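PDB 5VG0: chitinase from Jonesia denitrificans, which probably breaks down chitin as part of a multidomain enzyme, this chain being its copper-binding lytic polysaccharide monooxygenase domain. Local coordinates for residues 23-26 against 27-30; 85-89 against 90-94; 124-127 against 128-131. One frame throughout, in Å; residues are numbered along the deposited sequence.

Contact 1 (23-26 against 27-30); sequences CGQI and SYEP
Overlapping turns wind the long loop between helix 10-15 and strand 34-36, joining G24 to S27, Q25 to Y28 and I26 to E29. Each link is a backbone hydrogen bond from an N-H to the carbonyl three residues earlier. They run from S27 N to G24 O (3.1 Å), from Y28 N to Q25 O (3.0 Å) and from E29 N to I26 O (3.1 Å). All three donors lie above the plane of the carbonyl they use. P30 N has no hydrogen to give and makes no such bond to I26 O. The winding brings Q25 and E29 together on one flank. In one of the two deposited conformers of Q25, NE2 donates to E29 OE2 at 2.9 Å; the link may not hold in the other. It meets the anti side of the carboxylate, and amide and carboxylate stand almost perpendicular (88°). The extended chain of E29 carries its carboxylate there, while OE1 holds S32 OG. In this monooxygenase fold the loop packs on helix 10-15, and the C23-C14 disulfide ties the two covalently. Close to that bond, S27 OG lies 3.3 Å from C23 CB. One water joins the same two residues, 2.9 Å from C23 N, from which it accepts, and 2.7 Å from S27 OG. On the buried side, I26 CD1 reaches E29 O at 3.6 Å, and the side chain also touches Q11, V33 and F49.

Contact 2 (85-89 against 90-94); sequences YFVDG and QLHQT
V87 and Q90 close a beta hairpin with a two-residue type I' turn, D88 and G89 at its corner. Q90 N donates to V87 O, and V87 N donates back to Q90 O at 2.9 Å. Further from the turn the register slips by one residue. H92 and Q93 both face Y85, a classic beta bulge. Y85 O takes two bonds, from H92 N at 2.8 Å and from Q93 N at 3.2 Å, both donors lying in its carbonyl plane. Y85 N donates to Q93 O at 2.9 Å, almost in line with that C=O.

F86 and L91 pair on one face of the hairpin. L91 CD1 sits over the face of the F86 ring, 4.2 Å from its centroid and offset toward the rim. The anti placement of L91 CG relative to its own N (chi1 -177°) carries the methyl there. L91 CB also meets F86 CE2 at 4.0 Å. The ring packs further on L121 and R123 of strand 118-126. With an alanine in place of F86, the L91 methyl would probably lose its aromatic partner and a gap would open beside L121.

Y85, V87, Q90 and Q93 point to the other face, and H92 lies beside V87. V87 CG2 lies over the H92 ring, 4.2 Å from its centroid, the two side chains running side by side. The imidazole is fixed from beyond the hairpin, since NE2 bonds to T111 O. Y85 OH bonds to H108 and W72, and D88 bonds to H118 and T119. Strand 118-126 flanks strand 80-87 on the side away from strand 90-96. The whole is a bulged antiparallel hairpin in one sheet of the beta-sandwich core of these monooxygenases.

Contact 3 (124-127 against 128-131); sequences WNVS and NTNN
V126 is gripped at the point where strand 118-126 gives way to the turn toward strand 131-141. Its N donates to N131 O at 3.2 Å, close to the axis of that carbonyl and nearly straight (163°). This bond begins the pairing of the two strands.

The tight part of the contact is around the V126 side chain. CG1 comes within 3.2 Å of N128 OD1 and 3.5 Å of T129 OG1, both oxygens of the turn. With V126 CG1 anti to the backbone N (chi1 175°), that methyl faces the turn. CG2 lies beside the N instead, 3.7 Å from N131 O. The same side chain touches H78 and F133. T129 OG1 has a second task. It accepts from N131 N at 3.1 Å, which makes an ST turn and steadies the hydroxyl where it meets V126. Deeper along the strand, W124 stacks on W83 and meets F133, and its NE1 bonds to T80 OG1.

The outer side is looser: N128 and N130 are exposed, and T129 is too, although its OG1 turns inward to V126. N130 makes no contact with residues 124-127. S127 keeps largely to its sequence neighbour within the contact.

Two backbone oxygens also crowd inside the turn, V126 O and T129 O, 3.2 Å apart. Neither can donate to the other. K37 NZ bonds to both, and its ammonium charge probably offsets their mutual repulsion. The turn is probably held by several donors, among them the backbone N-H groups of V126 and N131 and the ammonium of K37, a lysine from another part of the chain.

How the contacts relate
The contacts follow one another along the chain and do not touch. Contact 1 and contact 2 lie on opposite sides of the chain's centre, their centres about 25 Å apart. Contacts 2 and 3 share a sheet, since strands 80-87 and 118-126 are neighbours in it, yet their nearest atoms are about 7 Å apart. Contact 3 is nearest the copper, which H1 and H78 bind as a histidine brace. The W124 side chain is about 5 Å from the metal and that of V126 about 6 Å from the bound peroxide. The E29 side chain of contact 1 is about 10 Å from both. Contact 2 lies away from this site.

Contact 1 (23-26 against 27-30)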
ATOM      1  N   CYS A  23     -13.632   7.106  -7.537  1.00 13.90           N
ATOM      2  CA  CYS A  23     -13.346   6.102  -6.526  1.00 13.32           C
ATOM      3  C   CYS A  23     -14.254   6.194  -5.316  1.00 13.76           C
ATOM      4  O   CYS A  23     -14.192   5.313  -4.463  1.00 16.21           O
ATOM      5  CB  CYS A  23     -11.906   6.224  -6.038  1.00 12.14           C
ATOM      6  SG  CYS A  23     -10.687   6.142  -7.339  1.00 11.70           S
ATOM      7  N   GLY A  24     -15.072   7.232  -5.205  1.00 14.41           N
ATOM      8  CA  GLY A  24     -15.880   7.396  -4.024  1.00 14.56           C
ATOM      9  C   GLY A  24     -15.111   7.918  -2.828  1.00 13.51           C
ATOM     10  O   GLY A  24     -14.185   8.727  -2.965  1.00 15.04           O
ATOM     11  N   GLN A  25     -15.484   7.418  -1.653  1.00 14.31           N
ATOM     12  CA  GLN A  25     -15.011   8.031  -0.420  0.55 14.68           C
ATOM     13  C   GLN A  25     -13.498   7.950  -0.264  1.00 13.20           C
ATOM     14  O   GLN A  25     -12.904   8.854   0.333  1.00 13.94           O
ATOM     15  CB  GLN A  25     -15.712   7.409   0.784  0.55 17.80           C
ATOM     16  CG  GLN A  25     -15.332   8.040   2.115  0.55 20.15           C
ATOM     17  CD  GLN A  25     -15.607   9.532   2.184  0.55 22.23           C
ATOM     18  OE1 GLN A  25     -16.487  10.052   1.501  0.55 23.91           O
ATOM     19  NE2 GLN A  25     -14.852  10.228   3.025  0.55 22.86           N
ATOM     20  N   ILE A  26     -12.855   6.913  -0.797  1.00 11.63           N
ATOM     21  CA  ILE A  26     -11.411   6.776  -0.616  1.00 11.10           C
ATOM     22  C   ILE A  26     -10.652   7.981  -1.140  1.00 10.32           C
ATOM     23  O   ILE A  26      -9.578   8.308  -0.637  1.00 11.38           O
ATOM     24  CB  ILE A  26     -10.896   5.463  -1.243  1.00 11.34           C
ATOM     25  CG1 ILE A  26      -9.419   5.229  -0.900  1.00 12.49           C
ATOM     26  CG2 ILE A  26     -11.062   5.446  -2.742  1.00 12.39           C
ATOM     27  CD1 ILE A  26      -9.169   5.023   0.577  1.00 14.11           C
ATOM     28  N   SER A  27     -11.179   8.652  -2.161  1.00 10.31           N
ATOM     29  CA  SER A  27     -10.472   9.784  -2.735  1.00 10.58           C
ATOM     30  C   SER A  27     -10.278  10.902  -1.739  1.00 10.87           C
ATOM     31  O   SER A  27      -9.368  11.712  -1.913  1.00 12.81           O
ATOM     32  CB  SER A  27     -11.260  10.322  -3.909  1.00 11.49           C
ATOM     33  OG  SER A  27     -11.323   9.312  -4.889  1.00 14.03           O
ATOM     34  N   TYR A  28     -11.111  10.965  -0.707  1.00 10.82           N
ATOM     35  CA  TYR A  28     -11.035  12.002   0.304  1.00 11.87           C
ATOM     36  C   TYR A  28     -10.230  11.600   1.521  1.00 12.86           C
ATOM     37  O   TYR A  28      -9.951  12.459   2.362  1.00 14.43           O
ATOM     38  CB  TYR A  28     -12.446  12.412   0.725  1.00 13.47           C
ATOM     39  CG  TYR A  28     -13.238  12.953  -0.443  1.00 14.33           C
ATOM     40  CD1 TYR A  28     -13.083  14.261  -0.862  1.00 17.21           C
ATOM     41  CD2 TYR A  28     -14.091  12.136  -1.169  1.00 17.75           C
ATOM     42  CE1 TYR A  28     -13.785  14.754  -1.943  1.00 19.76           C
ATOM     43  CE2 TYR A  28     -14.792  12.620  -2.246  1.00 20.05           C
ATOM     44  CZ  TYR A  28     -14.631  13.929  -2.629  1.00 22.24           C
ATOM     45  OH  TYR A  28     -15.328  14.437  -3.707  1.00 26.26           O
ATOM     46  N   GLU A  29      -9.862  10.327   1.656  1.00 11.92           N
ATOM     47  CA  GLU A  29      -9.132   9.865   2.834  1.00 12.38           C
ATOM     48  C   GLU A  29      -8.276   8.656   2.477  1.00 10.90           C
ATOM     49  O   GLU A  29      -8.476   7.542   2.983  1.00 11.27           O
ATOM     50  CB  GLU A  29     -10.070   9.581   3.997  1.00 16.25           C
ATOM     51  CG  GLU A  29     -11.209   8.679   3.693  1.00 19.04           C
ATOM     52  CD  GLU A  29     -12.053   8.453   4.933  1.00 24.44           C
ATOM     53  OE1 GLU A  29     -11.481   8.220   6.025  1.00 26.56           O
ATOM     54  OE2 GLU A  29     -13.283   8.546   4.830  1.00 27.02           O
ATOM     55  N   PRO A  30      -7.264   8.857   1.637  1.00  9.67           N
ATOM     56  CA  PRO A  30      -6.408   7.741   1.230  1.00  9.28           C
ATOM     57  C   PRO A  30      -5.677   7.085   2.378  1.00  8.56           C
ATOM     58  O   PRO A  30      -5.262   5.935   2.230  1.00  9.10           O
ATOM     59  CB  PRO A  30      -5.434   8.398   0.247  1.00 10.09           C
ATOM     60  CG  PRO A  30      -5.419   9.842   0.636  1.00 11.00           C
ATOM     61  CD  PRO A  30      -6.825  10.127   1.039  1.00 10.38           C
TER
HETATM   62  O   HOH W   1     -12.577   9.798  -7.281  1.00 24.63           O

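Contact 2 (85-89 against 90-94)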
ATOM      1  N   TYR A  85       5.748  -6.590   2.582  1.00  7.29           N
ATOM      2  CA  TYR A  85       5.555  -6.338   1.164  1.00  7.15           C
ATOM      3  C   TYR A  85       5.371  -7.649   0.433  1.00  7.09           C
ATOM      4  O   TYR A  85       6.234  -8.524   0.508  1.00  8.55           O
ATOM      5  CB  TYR A  85       6.732  -5.562   0.585  1.00  8.26           C
ATOM      6  CG  TYR A  85       6.869  -4.195   1.188  1.00  8.57           C
ATOM      7  CD1 TYR A  85       6.160  -3.133   0.679  1.00  8.84           C
ATOM      8  CD2 TYR A  85       7.657  -3.962   2.288  1.00  8.90           C
ATOM      9  CE1 TYR A  85       6.246  -1.879   1.222  1.00  9.65           C
ATOM     10  CE2 TYR A  85       7.754  -2.679   2.839  1.00  9.64           C
ATOM     11  CZ  TYR A  85       7.043  -1.642   2.295  1.00  9.50           C
ATOM     12  OH  TYR A  85       7.096  -0.370   2.799  1.00 11.52           O
ATOM     13  N   PHE A  86       4.250  -7.764  -0.255  1.00  7.58           N
ATOM     14  CA  PHE A  86       3.878  -8.940  -1.027  1.00  7.94           C
ATOM     15  C   PHE A  86       3.942  -8.590  -2.503  1.00  7.97           C
ATOM     16  O   PHE A  86       3.625  -7.469  -2.897  1.00  9.38           O
ATOM     17  CB  PHE A  86       2.434  -9.373  -0.711  1.00  8.83           C
ATOM     18  CG  PHE A  86       2.193  -9.776   0.711  1.00  9.15           C
ATOM     19  CD1 PHE A  86       2.042  -8.832   1.711  1.00 10.70           C
ATOM     20  CD2 PHE A  86       2.080 -11.115   1.039  1.00 10.85           C
ATOM     21  CE1 PHE A  86       1.826  -9.230   3.019  1.00 11.87           C
ATOM     22  CE2 PHE A  86       1.862 -11.496   2.343  1.00 13.18           C
ATOM     23  CZ  PHE A  86       1.731 -10.548   3.329  1.00 13.18           C
ATOM     24  N   VAL A  87       4.345  -9.544  -3.329  1.00  8.04           N
ATOM     25  CA  VAL A  87       4.287  -9.403  -4.775  1.00  8.25           C
ATOM     26  C   VAL A  87       3.305 -10.450  -5.269  1.00  8.54           C
ATOM     27  O   VAL A  87       3.511 -11.649  -5.062  1.00  9.68           O
ATOM     28  CB  VAL A  87       5.670  -9.557  -5.418  1.00 10.47           C
ATOM     29  CG1 VAL A  87       5.562  -9.537  -6.938  1.00 13.50           C
ATOM     30  CG2 VAL A  87       6.595  -8.476  -4.881  1.00 12.14           C
ATOM     31  N   ASP A  88       2.214 -10.000  -5.873  1.00  8.71           N
ATOM     32  CA  ASP A  88       1.161 -10.890  -6.361  1.00  9.54           C
ATOM     33  C   ASP A  88       0.716 -11.872  -5.276  1.00 11.28           C
ATOM     34  O   ASP A  88       0.482 -13.047  -5.538  1.00 13.49           O
ATOM     35  CB  ASP A  88       1.600 -11.616  -7.624  1.00 10.61           C
ATOM     36  CG  ASP A  88       2.089 -10.680  -8.694  1.00 10.67           C
ATOM     37  OD1 ASP A  88       1.531  -9.578  -8.872  1.00 11.86           O
ATOM     38  OD2 ASP A  88       3.045 -11.079  -9.380  1.00 13.18           O
ATOM     39  N   GLY A  89       0.615 -11.398  -4.037  1.00 10.97           N
ATOM     40  CA  GLY A  89       0.045 -12.172  -2.958  1.00 12.48           C
ATOM     41  C   GLY A  89       1.016 -13.016  -2.173  1.00 13.55           C
ATOM     42  O   GLY A  89       0.591 -13.671  -1.209  1.00 16.23           O
ATOM     43  N   GLN A  90       2.298 -13.034  -2.542  1.00 12.43           N
ATOM     44  CA  GLN A  90       3.310 -13.827  -1.852  1.00 13.80           C
ATOM     45  C   GLN A  90       4.308 -12.904  -1.178  1.00 11.27           C
ATOM     46  O   GLN A  90       4.760 -11.914  -1.752  1.00 11.31           O
ATOM     47  CB  GLN A  90       4.033 -14.751  -2.820  1.00 17.25           C
ATOM     48  CG  GLN A  90       3.267 -16.052  -3.149  1.00 21.65           C
ATOM     49  CD  GLN A  90       2.028 -15.814  -3.991  1.00 24.95           C
ATOM     50  OE1 GLN A  90       2.110 -15.336  -5.122  1.00 28.55           O
ATOM     51  NE2 GLN A  90       0.870 -16.143  -3.442  1.00 23.55           N
ATOM     52  N   LEU A  91       4.645 -13.229   0.055  1.00 10.62           N
ATOM     53  CA  LEU A  91       5.496 -12.363   0.846  1.00  9.53           C
ATOM     54  C   LEU A  91       6.876 -12.262   0.213  1.00  9.47           C
ATOM     55  O   LEU A  91       7.513 -13.269  -0.099  1.00 12.63           O
ATOM     56  CB  LEU A  91       5.596 -12.919   2.267  1.00 10.49           C
ATOM     57  CG  LEU A  91       6.405 -12.095   3.263  1.00 11.88           C
ATOM     58  CD1 LEU A  91       5.794 -10.717   3.501  1.00 13.26           C
ATOM     59  CD2 LEU A  91       6.550 -12.849   4.580  1.00 14.40           C
ATOM     60  N   HIS A  92       7.343 -11.031   0.060  1.00  8.59           N
ATOM     61  CA  HIS A  92       8.598 -10.739  -0.606  1.00  9.11           C
ATOM     62  C   HIS A  92       9.648 -10.190   0.345  1.00  9.13           C
ATOM     63  O   HIS A  92      10.779 -10.675   0.360  1.00 11.32           O
ATOM     64  CB  HIS A  92       8.312  -9.738  -1.736  1.00  9.91           C
ATOM     65  CG  HIS A  92       9.485  -9.446  -2.591  1.00 11.34           C
ATOM     66  ND1 HIS A  92       9.920 -10.318  -3.557  1.00 15.01           N
ATOM     67  CD2 HIS A  92      10.309  -8.379  -2.641  1.00 13.18           C
ATOM     68  CE1 HIS A  92      10.973  -9.806  -4.163  1.00 17.05           C
ATOM     69  NE2 HIS A  92      11.237  -8.636  -3.616  1.00 15.94           N
ATOM     70  N   GLN A  93       9.305  -9.194   1.161  1.00  8.70           N
ATOM     71  CA  GLN A  93      10.227  -8.588   2.113  1.00  9.05           C
ATOM     72  C   GLN A  93       9.466  -8.118   3.334  1.00  8.83           C
ATOM     73  O   GLN A  93       8.329  -7.682   3.231  1.00  9.83           O
ATOM     74  CB  GLN A  93      10.939  -7.351   1.543  1.00 11.73           C
ATOM     75  CG  GLN A  93      12.116  -7.673   0.676  1.00 13.81           C
ATOM     76  CD  GLN A  93      12.715  -6.442   0.025  1.00 14.01           C
ATOM     77  OE1 GLN A  93      12.656  -6.304  -1.172  1.00 15.04           O
ATOM     78  NE2 GLN A  93      13.304  -5.556   0.812  1.00 14.74           N
ATOM     79  N   THR A  94      10.144  -8.160   4.480  1.00  8.95           N
ATOM     80  CA  THR A  94       9.616  -7.684   5.746  1.00  9.66           C
ATOM     81  C   THR A  94      10.617  -6.713   6.348  1.00  9.88           C
ATOM     82  O   THR A  94      11.824  -6.961   6.318  1.00 12.29           O
ATOM     83  CB  THR A  94       9.416  -8.856   6.712  1.00 11.97           C
ATOM     84  OG1 THR A  94       8.530  -9.803   6.109  1.00 13.92           O
ATOM     85  CG2 THR A  94       8.835  -8.423   8.045  1.00 13.71           C
TER

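Contact 3 (124-127 against 128-131)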
ATOM      1  N   TRP A 124       0.924  -2.649   6.554  1.00  7.28           N
ATOM      2  CA  TRP A 124       1.523  -1.975   7.705  1.00  7.54           C
ATOM      3  C   TRP A 124       0.819  -2.479   8.958  1.00  7.16           C
ATOM      4  O   TRP A 124      -0.357  -2.179   9.175  1.00  8.80           O
ATOM      5  CB  TRP A 124       1.332  -0.464   7.556  1.00  7.84           C
ATOM      6  CG  TRP A 124       1.689   0.345   8.760  1.00  7.94           C
ATOM      7  CD1 TRP A 124       2.515   0.004   9.779  1.00  9.25           C
ATOM      8  CD2 TRP A 124       1.220   1.667   9.046  1.00  8.92           C
ATOM      9  NE1 TRP A 124       2.578   1.023  10.691  1.00 10.16           N
ATOM     10  CE2 TRP A 124       1.795   2.060  10.262  1.00  9.75           C
ATOM     11  CE3 TRP A 124       0.375   2.556   8.391  1.00  9.31           C
ATOM     12  CZ2 TRP A 124       1.552   3.305  10.840  1.00 11.02           C
ATOM     13  CZ3 TRP A 124       0.137   3.791   8.968  1.00 11.25           C
ATOM     14  CH2 TRP A 124       0.719   4.153  10.178  1.00 11.51           C
ATOM     15  N   ASN A 125       1.526  -3.251   9.779  1.00  7.70           N
ATOM     16  CA  ASN A 125       0.949  -3.845  10.978  1.00  8.34           C
ATOM     17  C   ASN A 125       1.190  -2.952  12.191  1.00  8.33           C
ATOM     18  O   ASN A 125       2.331  -2.617  12.521  1.00  9.68           O
ATOM     19  CB  ASN A 125       1.560  -5.221  11.206  1.00  8.80           C
ATOM     20  CG  ASN A 125       1.232  -6.180  10.105  1.00  9.01           C
ATOM     21  OD1 ASN A 125       0.070  -6.441   9.819  1.00 10.40           O
ATOM     22  ND2 ASN A 125       2.243  -6.694   9.471  1.00 10.68           N
ATOM     23  N   VAL A 126       0.123  -2.583  12.864  1.00  8.80           N
ATOM     24  CA  VAL A 126       0.192  -1.730  14.041  1.00  9.31           C
ATOM     25  C   VAL A 126       0.424  -2.611  15.268  1.00 10.07           C
ATOM     26  O   VAL A 126      -0.233  -3.637  15.439  1.00 11.49           O
ATOM     27  CB  VAL A 126      -1.104  -0.912  14.160  1.00 11.34           C
ATOM     28  CG1 VAL A 126      -1.124  -0.096  15.444  1.00 12.28           C
ATOM     29  CG2 VAL A 126      -1.251  -0.009  12.917  1.00 13.56           C
ATOM     30  N   SER A 127       1.364  -2.229  16.132  1.00  9.82           N
ATOM     31  CA  SER A 127       1.813  -3.141  17.182  1.00 10.46           C
ATOM     32  C   SER A 127       0.873  -3.228  18.369  1.00 10.73           C
ATOM     33  O   SER A 127       0.942  -4.208  19.113  1.00 14.13           O
ATOM     34  CB  SER A 127       3.205  -2.766  17.658  1.00 13.70           C
ATOM     35  OG  SER A 127       3.186  -1.514  18.259  1.00 16.60           O
ATOM     36  N   ASN A 128       0.004  -2.239  18.563  1.00 11.07           N
ATOM     37  CA  ASN A 128      -0.846  -2.165  19.748  1.00 12.73           C
ATOM     38  C   ASN A 128      -2.336  -2.178  19.429  1.00 12.14           C
ATOM     39  O   ASN A 128      -3.153  -1.896  20.318  1.00 14.58           O
ATOM     40  CB  ASN A 128      -0.507  -0.920  20.583  1.00 16.82           C
ATOM     41  CG  ASN A 128      -0.439   0.370  19.742  1.00 22.58           C
ATOM     42  OD1 ASN A 128      -0.973   0.445  18.635  1.00 24.57           O
ATOM     43  ND2 ASN A 128       0.231   1.396  20.282  1.00 27.43           N
ATOM     44  N   THR A 129      -2.713  -2.491  18.204  1.00 11.62           N
ATOM     45  CA  THR A 129      -4.100  -2.748  17.853  1.00 10.97           C
ATOM     46  C   THR A 129      -4.120  -4.013  17.017  1.00 10.34           C
ATOM     47  O   THR A 129      -3.068  -4.556  16.686  1.00 10.82           O
ATOM     48  CB  THR A 129      -4.751  -1.612  17.061  1.00 13.02           C
ATOM     49  OG1 THR A 129      -4.220  -1.644  15.736  1.00 13.33           O
ATOM     50  CG2 THR A 129      -4.499  -0.252  17.717  1.00 14.69           C
ATOM     51  N   ASN A 130      -5.314  -4.474  16.652  1.00 10.23           N
ATOM     52  CA  ASN A 130      -5.428  -5.618  15.760  1.00 10.51           C
ATOM     53  C   ASN A 130      -5.552  -5.226  14.298  1.00 10.28           C
ATOM     54  O   ASN A 130      -5.953  -6.061  13.482  1.00 12.67           O
ATOM     55  CB  ASN A 130      -6.598  -6.528  16.137  1.00 11.37           C
ATOM     56  CG  ASN A 130      -6.487  -7.893  15.488  1.00 12.43           C
ATOM     57  OD1 ASN A 130      -5.435  -8.527  15.518  1.00 13.00           O
ATOM     58  ND2 ASN A 130      -7.574  -8.353  14.889  1.00 14.85           N
ATOM     59  N   ASN A 131      -5.205  -4.002  13.949  1.00 10.43           N
ATOM     60  CA  ASN A 131      -5.378  -3.537  12.581  1.00 11.33           C
ATOM     61  C   ASN A 131      -4.070  -3.402  11.825  1.00  9.34           C
ATOM     62  O   ASN A 131      -2.981  -3.284  12.385  1.00  9.67           O
ATOM     63  CB  ASN A 131      -6.132  -2.214  12.556  1.00 15.98           C
ATOM     64  CG  ASN A 131      -7.541  -2.367  13.037  1.00 21.16           C
ATOM     65  OD1 ASN A 131      -8.156  -3.426  12.878  1.00 22.18           O
ATOM     66  ND2 ASN A 131      -8.043  -1.339  13.683  1.00 26.11           N
TER